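PDB 3V75: orotidine 5'-phosphate decarboxylase from Streptomyces avermitilis, which probably catalyses the decarboxylation of orotidine 5'-phosphate to UMP, the last step of de novo UMP synthesis. Local coordinates for residues L214-V220 / I235-L240; L24-R30 / S167-F172; A74-V79 / L283-A287. All coordinates share one frame; numbering follows the deposited sequence.

Interaction 1 of 3, residues L214-V220 / I235-L240; sequences LGSFGAV and INGPLL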
ATOM      1  N   LEU A 214      -8.899  14.459 -21.779  1.00 10.90           N
ATOM      2  CA  LEU A 214      -8.244  14.418 -20.490  1.00 11.56           C
ATOM      3  C   LEU A 214      -7.398  13.135 -20.474  1.00 11.53           C
ATOM      4  O   LEU A 214      -7.854  12.082 -20.951  1.00 11.68           O
ATOM      5  CB  LEU A 214      -9.302  14.345 -19.379  1.00 10.99           C
ATOM      6  CG  LEU A 214      -8.840  14.397 -17.915  1.00 11.83           C
ATOM      7  CD1 LEU A 214      -8.099  15.693 -17.613  1.00 13.28           C
ATOM      8  CD2 LEU A 214      -9.983  14.182 -16.931  1.00 13.91           C
ATOM      9  N   GLY A 215      -6.214  13.198 -19.873  1.00  9.39           N
ATOM     10  CA  GLY A 215      -5.368  12.025 -19.736  1.00  8.35           C
ATOM     11  C   GLY A 215      -5.846  11.084 -18.638  1.00  8.33           C
ATOM     12  O   GLY A 215      -6.716  11.435 -17.826  1.00  8.37           O
ATOM     13  N   SER A 216      -5.239   9.900 -18.559  1.00  7.88           N
ATOM     14  CA  SER A 216      -5.657   8.873 -17.603  1.00  7.98           C
ATOM     15  C   SER A 216      -4.886   8.839 -16.300  1.00  6.49           C
ATOM     16  O   SER A 216      -5.226   8.050 -15.418  1.00  8.04           O
ATOM     17  CB  SER A 216      -5.575   7.476 -18.244  1.00  8.94           C
ATOM     18  OG  SER A 216      -6.446   7.360 -19.346  1.00  9.53           O
ATOM     19  N   PHE A 217      -3.854   9.688 -16.183  1.00  5.38           N
ATOM     20  CA  PHE A 217      -2.936   9.611 -15.049  1.00  4.91           C
ATOM     21  C   PHE A 217      -3.078  10.849 -14.188  1.00  6.07           C
ATOM     22  O   PHE A 217      -2.697  11.947 -14.576  1.00  7.37           O
ATOM     23  CB  PHE A 217      -1.511   9.292 -15.561  1.00  6.67           C
ATOM     24  CG  PHE A 217      -1.499   7.995 -16.326  1.00  6.22           C
ATOM     25  CD1 PHE A 217      -1.563   6.788 -15.641  1.00  7.53           C
ATOM     26  CD2 PHE A 217      -1.605   7.979 -17.704  1.00  7.69           C
ATOM     27  CE1 PHE A 217      -1.667   5.559 -16.339  1.00  9.20           C
ATOM     28  CE2 PHE A 217      -1.693   6.754 -18.404  1.00  8.97           C
ATOM     29  CZ  PHE A 217      -1.729   5.560 -17.709  1.00  9.75           C
ATOM     30  N   GLY A 218      -3.695  10.642 -13.030  1.00  5.33           N
ATOM     31  CA  GLY A 218      -4.086  11.769 -12.181  1.00  6.07           C
ATOM     32  C   GLY A 218      -3.287  11.813 -10.906  1.00  4.58           C
ATOM     33  O   GLY A 218      -2.402  10.974 -10.663  1.00  4.98           O
ATOM     34  N   ALA A 219      -3.589  12.827 -10.089  1.00  4.65           N
ATOM     35  CA  ALA A 219      -2.931  13.038  -8.799  1.00  5.10           C
ATOM     36  C   ALA A 219      -3.985  13.098  -7.692  1.00  3.90           C
ATOM     37  O   ALA A 219      -5.109  13.555  -7.934  1.00  5.21           O
ATOM     38  CB  ALA A 219      -2.160  14.372  -8.803  1.00  6.09           C
ATOM     39  N   VAL A 220      -3.601  12.696  -6.483  1.00  4.33           N
ATOM     40  CA  VAL A 220      -4.408  12.968  -5.300  1.00  4.61           C
ATOM     41  C   VAL A 220      -3.940  14.328  -4.743  1.00  4.44           C
ATOM     42  O   VAL A 220      -2.748  14.514  -4.454  1.00  4.64           O
ATOM     43  CB  VAL A 220      -4.260  11.866  -4.234  1.00  4.12           C
ATOM     44  CG1 VAL A 220      -5.147  12.219  -3.015  1.00  5.48           C
ATOM     45  CG2 VAL A 220      -4.651  10.498  -4.857  1.00  5.25           C
ATOM     46  N   ILE A 235      -2.118  19.432 -15.244  1.00  8.16           N
ATOM     47  CA  ILE A 235      -1.393  18.210 -15.645  1.00  8.15           C
ATOM     48  C   ILE A 235      -2.125  17.419 -16.716  1.00  7.93           C
ATOM     49  O   ILE A 235      -1.697  16.317 -17.082  1.00  7.34           O
ATOM     50  CB  ILE A 235      -1.104  17.303 -14.429  1.00  8.26           C
ATOM     51  CG1 ILE A 235      -2.402  16.834 -13.775  1.00  7.69           C
ATOM     52  CG2 ILE A 235      -0.220  18.062 -13.441  1.00 10.86           C
ATOM     53  CD1 ILE A 235      -2.237  15.694 -12.769  1.00 10.49           C
ATOM     54  N   ASN A 236      -3.208  17.975 -17.247  1.00  8.16           N
ATOM     55  CA  ASN A 236      -4.040  17.260 -18.233  1.00  9.38           C
ATOM     56  C   ASN A 236      -4.430  15.870 -17.736  1.00  8.81           C
ATOM     57  O   ASN A 236      -4.505  14.881 -18.511  1.00  8.54           O
ATOM     58  CB  ASN A 236      -3.398  17.186 -19.628  1.00  8.00           C
ATOM     59  CG  ASN A 236      -4.371  16.687 -20.665  1.00 10.50           C
ATOM     60  OD1 ASN A 236      -5.571  17.009 -20.590  1.00 12.48           O
ATOM     61  ND2 ASN A 236      -3.905  15.861 -21.601  1.00 12.67           N
ATOM     62  N   GLY A 237      -4.697  15.782 -16.432  1.00  7.99           N
ATOM     63  CA  GLY A 237      -5.211  14.557 -15.839  1.00  8.01           C
ATOM     64  C   GLY A 237      -6.079  14.883 -14.644  1.00  7.64           C
ATOM     65  O   GLY A 237      -6.095  16.032 -14.166  1.00  7.61           O
ATOM     66  N   PRO A 238      -6.841  13.899 -14.186  1.00  6.17           N
ATOM     67  CA  PRO A 238      -7.836  14.163 -13.135  1.00  6.55           C
ATOM     68  C   PRO A 238      -7.159  14.399 -11.780  1.00  5.11           C
ATOM     69  O   PRO A 238      -6.067  13.832 -11.487  1.00  6.51           O
ATOM     70  CB  PRO A 238      -8.677  12.888 -13.111  1.00  6.70           C
ATOM     71  CG  PRO A 238      -7.741  11.797 -13.656  1.00  6.63           C
ATOM     72  CD  PRO A 238      -6.878  12.513 -14.690  1.00  5.88           C
ATOM     73  N   LEU A 239      -7.797  15.209 -10.929  1.00  5.83           N
ATOM     74  CA  LEU A 239      -7.248  15.489  -9.602  1.00  4.90           C
ATOM     75  C   LEU A 239      -8.252  14.940  -8.591  1.00  4.57           C
ATOM     76  O   LEU A 239      -9.342  15.512  -8.427  1.00  6.23           O
ATOM     77  CB  LEU A 239      -7.097  17.001  -9.421  1.00  6.52           C
ATOM     78  CG  LEU A 239      -6.260  17.718 -10.488  1.00  5.49           C
ATOM     79  CD1 LEU A 239      -6.331  19.226 -10.270  1.00  7.27           C
ATOM     80  CD2 LEU A 239      -4.791  17.249 -10.403  1.00  7.74           C
ATOM     81  N   LEU A 240      -7.928  13.828  -7.951  1.00  4.61           N
ATOM     82  CA  LEU A 240      -8.842  13.245  -6.976  1.00  4.19           C
ATOM     83  C   LEU A 240      -8.706  14.070  -5.718  1.00  5.18           C
ATOM     84  O   LEU A 240      -7.600  14.198  -5.150  1.00  5.16           O
ATOM     85  CB  LEU A 240      -8.475  11.797  -6.707  1.00  5.50           C
ATOM     86  CG  LEU A 240      -9.224  11.072  -5.598  1.00  5.88           C
ATOM     87  CD1 LEU A 240     -10.707  10.930  -5.983  1.00  7.54           C
ATOM     88  CD2 LEU A 240      -8.574   9.699  -5.357  1.00  7.86           C
TER
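Ala219 O is met by two groups of the adjacent strand. Leu240 N donates a hydrogen bond to Ala219 O over 2.8 Å. Leu239 CA adds a CA-H...O contact, 3.3 Å from Ala219 O. In return, Ala219 N donates to Pro238 O over 3.0 Å. This is parallel pairing, with Ala219 beside Leu239 and Val220 beside Leu240. On one face Ala219 CB packs on Ile235 CD1 and Leu239 CD2. On the other, Val220 and Leu240 lie side by side and point the same way, with Val220 CG2 4.0 Å from Leu240 CD2.

The approach to the strands is tied separately. Gly215 N donates to Asn236 O over 2.8 Å. Leu214 holds CG anti to its N (chi1 -176°), and its CD1 comes 3.6 Å from Gly237 CA. The side chain of Asn236 turns to other backbone: its ND2 bonds Glu211 O and Asn208 O.

The contact joins neighbouring strands of the TIM barrel. The Val220 side chain lies about 6 Å from that of Lys119, the predicted proton donor. Gly215 O is buried without a polar partner, with Pro238 CD 3.3 Å away. Backbone bonds thus set the register, while hydrocarbon side chains meet on both faces.

Interaction 2 of 3, residues L24-R30 / S167-F172; sequences LEPFGAR and SGAGLF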
ATOM      1  N   LEU A  24     -11.472  -1.149 -23.332  1.00 22.05           N
ATOM      2  CA  LEU A  24     -12.169  -0.005 -22.742  1.00 17.33           C
ATOM      3  C   LEU A  24     -11.523   1.239 -23.301  1.00 17.78           C
ATOM      4  O   LEU A  24     -10.277   1.291 -23.445  1.00 16.36           O
ATOM      5  CB  LEU A  24     -12.002   0.066 -21.251  1.00 16.88           C
ATOM      6  CG  LEU A  24     -12.892  -0.718 -20.346  1.00 27.51           C
ATOM      7  CD1 LEU A  24     -12.378  -0.562 -18.935  1.00 13.73           C
ATOM      8  CD2 LEU A  24     -14.336  -0.156 -20.531  1.00 20.35           C
ATOM      9  N   GLU A  25     -12.355   2.243 -23.598  1.00 13.81           N
ATOM     10  CA  GLU A  25     -11.880   3.583 -23.950  1.00 15.18           C
ATOM     11  C   GLU A  25     -10.990   4.110 -22.803  1.00 11.06           C
ATOM     12  O   GLU A  25     -11.138   3.700 -21.654  1.00 11.88           O
ATOM     13  CB  GLU A  25     -13.102   4.482 -24.222  1.00 13.99           C
ATOM     14  CG  GLU A  25     -12.798   6.004 -24.242  1.00 34.16           C
ATOM     15  CD  GLU A  25     -13.967   6.957 -24.591  1.00 45.78           C
ATOM     16  OE1 GLU A  25     -15.108   6.838 -24.053  1.00 40.77           O
ATOM     17  OE2 GLU A  25     -13.669   7.874 -25.409  1.00 44.43           O
ATOM     18  N   PRO A  26     -10.013   4.978 -23.112  1.00 11.28           N
ATOM     19  CA  PRO A  26      -9.095   5.447 -22.065  1.00  9.82           C
ATOM     20  C   PRO A  26      -9.816   6.068 -20.857  1.00 11.90           C
ATOM     21  O   PRO A  26     -10.847   6.748 -21.038  1.00  9.93           O
ATOM     22  CB  PRO A  26      -8.230   6.485 -22.800  1.00 12.67           C
ATOM     23  CG  PRO A  26      -8.238   6.018 -24.238  1.00 15.11           C
ATOM     24  CD  PRO A  26      -9.606   5.434 -24.463  1.00 13.89           C
ATOM     25  N   PHE A  27      -9.300   5.794 -19.663  1.00  9.68           N
ATOM     26  CA  PHE A  27      -9.914   6.261 -18.443  1.00  9.67           C
ATOM     27  C   PHE A  27     -10.200   7.772 -18.433  1.00  9.18           C
ATOM     28  O   PHE A  27     -11.300   8.186 -18.011  1.00  8.68           O
ATOM     29  CB  PHE A  27      -9.078   5.860 -17.229  1.00  8.54           C
ATOM     30  CG  PHE A  27      -9.603   6.390 -15.946  1.00  7.18           C
ATOM     31  CD1 PHE A  27     -10.801   5.917 -15.434  1.00  7.80           C
ATOM     32  CD2 PHE A  27      -8.908   7.360 -15.244  1.00  6.97           C
ATOM     33  CE1 PHE A  27     -11.292   6.402 -14.209  1.00  7.60           C
ATOM     34  CE2 PHE A  27      -9.406   7.860 -14.041  1.00  6.57           C
ATOM     35  CZ  PHE A  27     -10.613   7.388 -13.542  1.00  7.62           C
ATOM     36  N   GLY A  28      -9.261   8.596 -18.889  1.00  8.87           N
ATOM     37  CA  GLY A  28      -9.459  10.044 -18.801  1.00  9.04           C
ATOM     38  C   GLY A  28     -10.712  10.437 -19.584  1.00 10.36           C
ATOM     39  O   GLY A  28     -11.542  11.252 -19.105  1.00 10.38           O
ATOM     40  N   ALA A  29     -10.875   9.878 -20.787  1.00  9.31           N
ATOM     41  CA  ALA A  29     -12.046  10.149 -21.594  1.00  9.71           C
ATOM     42  C   ALA A  29     -13.320   9.602 -20.940  1.00 11.08           C
ATOM     43  O   ALA A  29     -14.374  10.273 -20.945  1.00 10.48           O
ATOM     44  CB  ALA A  29     -11.883   9.544 -22.999  1.00 11.36           C
ATOM     45  N   ARG A  30     -13.266   8.378 -20.413  1.00 10.74           N
ATOM     46  CA  ARG A  30     -14.462   7.796 -19.792  1.00  9.18           C
ATOM     47  C   ARG A  30     -14.866   8.593 -18.547  1.00 10.76           C
ATOM     48  O   ARG A  30     -16.067   8.798 -18.304  1.00  9.89           O
ATOM     49  CB  ARG A  30     -14.223   6.318 -19.449  1.00 10.19           C
ATOM     50  CG  ARG A  30     -14.003   5.463 -20.713  1.00 12.04           C
ATOM     51  CD  ARG A  30     -13.999   3.957 -20.378  1.00 11.20           C
ATOM     52  NE  ARG A  30     -12.897   3.583 -19.480  1.00 10.61           N
ATOM     53  CZ  ARG A  30     -13.041   3.059 -18.262  1.00  9.34           C
ATOM     54  NH1 ARG A  30     -14.259   2.846 -17.754  1.00  9.72           N
ATOM     55  NH2 ARG A  30     -11.972   2.759 -17.531  1.00  9.90           N
ATOM     56  N   SER A 167      -5.394  -1.487 -20.492  1.00  9.45           N
ATOM     57  CA  SER A 167      -6.761  -1.855 -20.072  0.59  9.41           C
ATOM     58  C   SER A 167      -7.763  -0.717 -20.195  1.00  9.64           C
ATOM     59  O   SER A 167      -8.950  -0.931 -19.999  1.00 13.64           O
ATOM     60  CB  SER A 167      -6.762  -2.275 -18.609  0.59  8.82           C
ATOM     61  OG  SER A 167      -5.975  -3.429 -18.415  0.59 12.51           O
ATOM     62  N   GLY A 168      -7.289   0.489 -20.471  1.00  8.81           N
ATOM     63  CA  GLY A 168      -8.177   1.655 -20.464  1.00  9.64           C
ATOM     64  C   GLY A 168      -8.475   2.104 -19.029  1.00 10.04           C
ATOM     65  O   GLY A 168      -9.475   2.827 -18.787  1.00  8.69           O
ATOM     66  N   ALA A 169      -7.587   1.761 -18.089  1.00  8.05           N
ATOM     67  CA  ALA A 169      -7.677   2.179 -16.688  1.00  7.60           C
ATOM     68  C   ALA A 169      -6.758   3.361 -16.435  1.00  7.32           C
ATOM     69  O   ALA A 169      -6.001   3.793 -17.326  1.00  7.88           O
ATOM     70  CB  ALA A 169      -7.316   1.022 -15.756  1.00  8.54           C
ATOM     71  N   GLY A 170      -6.825   3.916 -15.228  1.00  5.68           N
ATOM     72  CA  GLY A 170      -5.982   5.049 -14.862  1.00  6.88           C
ATOM     73  C   GLY A 170      -5.320   4.839 -13.506  1.00  6.19           C
ATOM     74  O   GLY A 170      -5.526   3.817 -12.828  1.00  5.21           O
ATOM     75  N   LEU A 171      -4.514   5.818 -13.117  1.00  6.10           N
ATOM     76  CA  LEU A 171      -3.908   5.839 -11.788  1.00  5.00           C
ATOM     77  C   LEU A 171      -4.169   7.202 -11.159  1.00  5.15           C
ATOM     78  O   LEU A 171      -4.338   8.194 -11.883  1.00  6.98           O
ATOM     79  CB  LEU A 171      -2.381   5.650 -11.840  1.00  5.99           C
ATOM     80  CG  LEU A 171      -1.876   4.342 -12.479  1.00  5.84           C
ATOM     81  CD1 LEU A 171      -0.315   4.372 -12.532  1.00  8.49           C
ATOM     82  CD2 LEU A 171      -2.353   3.104 -11.752  1.00  7.74           C
ATOM     83  N   PHE A 172      -4.179   7.239  -9.820  1.00  4.74           N
ATOM     84  CA  PHE A 172      -4.060   8.503  -9.082  1.00  5.37           C
ATOM     85  C   PHE A 172      -2.856   8.386  -8.189  1.00  5.18           C
ATOM     86  O   PHE A 172      -2.819   7.568  -7.254  1.00  5.76           O
ATOM     87  CB  PHE A 172      -5.309   8.768  -8.252  1.00  5.85           C
ATOM     88  CG  PHE A 172      -6.516   9.171  -9.096  1.00  5.18           C
ATOM     89  CD1 PHE A 172      -7.425   8.208  -9.546  1.00  6.52           C
ATOM     90  CD2 PHE A 172      -6.718  10.514  -9.468  1.00  4.88           C
ATOM     91  CE1 PHE A 172      -8.518   8.581 -10.323  1.00  6.48           C
ATOM     92  CE2 PHE A 172      -7.802  10.874 -10.238  1.00  6.97           C
ATOM     93  CZ  PHE A 172      -8.703   9.915 -10.664  1.00  7.05           C
TER
HETATM   94  O   HOH W   1      -6.549   4.628 -19.829  1.00  9.52           O
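Phe27 holds CG anti to its backbone N (chi1 176°), which carries the ring past Gly170 to Phe172. Arg30 bends at chi3 (-63°), and the bend turns its guanidinium back to Gly168. The bond from Arg30 NH2 to Gly168 O is 2.8 Å long and nearly straight (165° at the hydrogen). The oxygen lies in the guanidinium plane, but the donor stands above the carbonyl plane. Arg30 NE bonds Glu25 O, also at 2.8 Å, so one group grips both segments. Its NH1 forms a salt bridge with Asp144, which further fixes its rotation. Leu24 CD1 lies over the rim of one guanidinium face of Arg30, 3.6 Å above the plane.

A water bridges the backbones. It accepts from Phe27 N at 3.0 Å and donates to Ala169 O at 2.7 Å. Leu24 CB rests against the carbonyl of Ser167, 3.4 Å from Ser167 O. The apolar Phe27 and Phe172 side chains cross at about a right angle, with Phe27 CE2 3.9 Å from Phe172 CE1.

Pro26 is the N-cap residue of helix 27-38. Gly168, with positive phi, follows helix 158-167 and leads into strand 170-176. The start of the N-terminal helix therefore packs at the entry to this barrel strand. Phe27 also touches Ala145 of strand 145-148 and Ser216 just before strand 217-221, and Arg30 touches Leu113 at the start of strand 113-120.

Interaction 3 of 3, residues A74-V79 / L283-A287; sequences ALGEHV and LRTAA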
ATOM      1  N   ALA A  74     -28.276   1.921  -3.732  1.00 10.93           N
ATOM      2  CA  ALA A  74     -28.843   3.267  -3.670  1.00 11.09           C
ATOM      3  C   ALA A  74     -28.260   4.174  -4.723  1.00 10.50           C
ATOM      4  O   ALA A  74     -28.977   4.973  -5.332  1.00 11.14           O
ATOM      5  CB  ALA A  74     -28.582   3.890  -2.286  1.00 13.72           C
ATOM      6  N   LEU A  75     -26.953   4.081  -4.923  1.00  9.74           N
ATOM      7  CA  LEU A  75     -26.227   5.087  -5.693  1.00  9.63           C
ATOM      8  C   LEU A  75     -25.590   4.632  -7.010  1.00  9.90           C
ATOM      9  O   LEU A  75     -25.180   5.479  -7.795  1.00 10.47           O
ATOM     10  CB  LEU A  75     -25.116   5.695  -4.806  1.00  8.50           C
ATOM     11  CG  LEU A  75     -25.637   6.453  -3.567  1.00  8.71           C
ATOM     12  CD1 LEU A  75     -24.422   6.939  -2.768  1.00  9.39           C
ATOM     13  CD2 LEU A  75     -26.552   7.603  -3.957  1.00 12.99           C
ATOM     14  N   GLY A  76     -25.532   3.312  -7.249  1.00  9.79           N
ATOM     15  CA  GLY A  76     -24.716   2.789  -8.350  1.00 10.33           C
ATOM     16  C   GLY A  76     -25.134   3.315  -9.708  1.00  9.67           C
ATOM     17  O   GLY A  76     -24.279   3.519 -10.566  1.00 10.42           O
ATOM     18  N   GLU A  77     -26.426   3.555  -9.904  1.00 11.65           N
ATOM     19  CA  GLU A  77     -26.903   4.081 -11.181  1.00 12.06           C
ATOM     20  C   GLU A  77     -26.841   5.595 -11.278  1.00 12.73           C
ATOM     21  O   GLU A  77     -27.122   6.159 -12.350  1.00 14.96           O
ATOM     22  CB  GLU A  77     -28.319   3.596 -11.470  1.00 13.65           C
ATOM     23  CG  GLU A  77     -28.346   2.063 -11.644  1.00 18.51           C
ATOM     24  CD  GLU A  77     -29.703   1.525 -12.142  1.00 33.76           C
ATOM     25  OE1 GLU A  77     -30.618   2.343 -12.465  1.00 32.23           O
ATOM     26  OE2 GLU A  77     -29.846   0.279 -12.191  1.00 42.24           O
ATOM     27  N   HIS A  78     -26.476   6.257 -10.175  1.00 11.67           N
ATOM     28  CA  HIS A  78     -26.659   7.704 -10.068  1.00 11.35           C
ATOM     29  C   HIS A  78     -25.405   8.485  -9.937  1.00 10.88           C
ATOM     30  O   HIS A  78     -25.372   9.661 -10.285  1.00 15.16           O
ATOM     31  CB  HIS A  78     -27.627   8.017  -8.923  1.00 15.10           C
ATOM     32  CG  HIS A  78     -28.897   7.245  -9.067  1.00 14.51           C
ATOM     33  ND1 HIS A  78     -29.764   7.448 -10.128  1.00 22.26           N
ATOM     34  CD2 HIS A  78     -29.394   6.197  -8.369  1.00 16.71           C
ATOM     35  CE1 HIS A  78     -30.757   6.572 -10.058  1.00 26.49           C
ATOM     36  NE2 HIS A  78     -30.559   5.798  -9.003  1.00 22.13           N
ATOM     37  N   VAL A  79     -24.339   7.855  -9.481  1.00 10.36           N
ATOM     38  CA  VAL A  79     -23.098   8.612  -9.264  0.76  8.30           C
ATOM     39  C   VAL A  79     -22.059   8.295 -10.310  1.00  8.59           C
ATOM     40  O   VAL A  79     -21.998   7.161 -10.820  1.00  8.40           O
ATOM     41  CB  VAL A  79     -22.432   8.402  -7.850  0.76 11.11           C
ATOM     42  CG1 VAL A  79     -23.407   8.792  -6.711  0.76 19.31           C
ATOM     43  CG2 VAL A  79     -21.907   6.985  -7.696  0.76 11.41           C
ATOM     44  N   LEU A 283     -29.695   8.842   0.896  1.00  6.27           N
ATOM     45  CA  LEU A 283     -28.381   8.715   0.232  1.00  5.71           C
ATOM     46  C   LEU A 283     -28.423   9.343  -1.151  1.00  7.89           C
ATOM     47  O   LEU A 283     -27.548  10.139  -1.505  1.00  6.86           O
ATOM     48  CB  LEU A 283     -27.997   7.227   0.101  1.00  6.70           C
ATOM     49  CG  LEU A 283     -27.484   6.619   1.402  1.00  7.14           C
ATOM     50  CD1 LEU A 283     -27.543   5.072   1.319  1.00  9.77           C
ATOM     51  CD2 LEU A 283     -26.061   7.122   1.711  1.00  7.17           C
ATOM     52  N   ARG A 284     -29.439   8.997  -1.931  1.00  7.95           N
ATOM     53  CA  ARG A 284     -29.622   9.547  -3.267  0.54  6.17           C
ATOM     54  C   ARG A 284     -29.742  11.078  -3.249  1.00  9.49           C
ATOM     55  O   ARG A 284     -29.155  11.793  -4.072  1.00  9.45           O
ATOM     56  CB  ARG A 284     -30.871   8.931  -3.905  0.54  9.26           C
ATOM     57  CG  ARG A 284     -31.236   9.558  -5.224  0.54 11.09           C
ATOM     58  CD  ARG A 284     -30.227   9.291  -6.312  0.54 12.19           C
ATOM     59  NE  ARG A 284     -30.635   9.973  -7.547  0.54 21.28           N
ATOM     60  CZ  ARG A 284     -31.573   9.513  -8.371  0.54 23.25           C
ATOM     61  NH1 ARG A 284     -32.210   8.383  -8.093  0.54 26.42           N
ATOM     62  NH2 ARG A 284     -31.926  10.204  -9.459  0.54 26.72           N
ATOM     63  N   THR A 285     -30.561  11.577  -2.330  1.00  7.46           N
ATOM     64  CA  THR A 285     -30.792  13.012  -2.261  1.00  8.25           C
ATOM     65  C   THR A 285     -29.482  13.746  -1.975  1.00  8.64           C
ATOM     66  O   THR A 285     -29.202  14.773  -2.594  1.00  8.61           O
ATOM     67  CB  THR A 285     -31.846  13.337  -1.155  1.00  9.17           C
ATOM     68  OG1 THR A 285     -33.087  12.735  -1.547  1.00 12.55           O
ATOM     69  CG2 THR A 285     -32.074  14.849  -0.967  1.00 11.29           C
ATOM     70  N   ALA A 286     -28.692  13.238  -1.027  1.00  7.22           N
ATOM     71  CA  ALA A 286     -27.431  13.895  -0.665  1.00  7.70           C
ATOM     72  C   ALA A 286     -26.452  13.858  -1.823  1.00  8.78           C
ATOM     73  O   ALA A 286     -25.781  14.849  -2.105  1.00  8.73           O
ATOM     74  CB  ALA A 286     -26.813  13.231   0.567  1.00  8.70           C
ATOM     75  N   ALA A 287     -26.335  12.701  -2.472  1.00  7.55           N
ATOM     76  CA  ALA A 287     -25.421  12.593  -3.620  1.00  7.72           C
ATOM     77  C   ALA A 287     -25.846  13.543  -4.743  1.00  8.28           C
ATOM     78  O   ALA A 287     -25.001  14.219  -5.356  1.00  9.60           O
ATOM     79  CB  ALA A 287     -25.362  11.152  -4.128  1.00  7.75           C
TER
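The guanidinium of Arg284 lies flat on the ring of His78. The planes are 12° apart and the centres 3.5 Å apart, so the two flat groups stack face to face. Arg284 NH1 sits over the middle of the imidazole, and the ring's ND1 lies over the middle of the guanidinium. No hydrogen bond joins the two, because the N-H groups of Arg284 do not point at the ring nitrogens. Arg284 CD adds a CH-pi contact over the same face, 4.0 Å from the centroid of the His78 ring. The other face of the imidazole carries Glu77 CB. Arg284 is modelled in two conformers, so the stack describes one of them. Its NE forms a salt bridge with Asp288, one turn on. A positive group over the ring would probably disfavour a second charge on His78.

Beside the stack the contact is hydrocarbon. Leu75 has CG anti to its carbonyl carbon (chi1 -63°), and its CD2 branch reaches the helix backbone, 3.7 Å from Arg284 CA. The same CD2 meets Ala287 CB, also at 3.7 Å. Ala74 CB touches Leu283 CD1 at 3.9 Å. Leu75 O accepts from both His78 N and Val79 N, a tight turn that is consistent with His78 facing the arginine.

The contact sets the C-terminal end of helix 61-75 and the link toward strand 81-84 against the long C-terminal helix 280-299. Leu75 and Val79 also touch Val43 of strand 42-45. Leu75 and Leu283 both reach Val273 of helix 271-274.

From the N terminus, residues 24-30 come first and meet 167-172, so interaction 2 closes a loop that holds the first four barrel strands. Residues 74-79 lie within that loop, but their partner 283-287 follows near the C terminus. Interactions 2 and 3 therefore cross, and interaction 3 closes the longest loop. Interaction 1 follows interaction 2 in series. It closes a short loop between two successive strands and is nested inside the span of interaction 3. Interactions 1 and 2 touch across neighbouring strands 170-176 and 217-221, where Gly218 N lies 2.8 Å from Leu171 O. Interaction 3 stands apart, its centre about 24 Å from that of interaction 1, and ties outer helices of the barrel together.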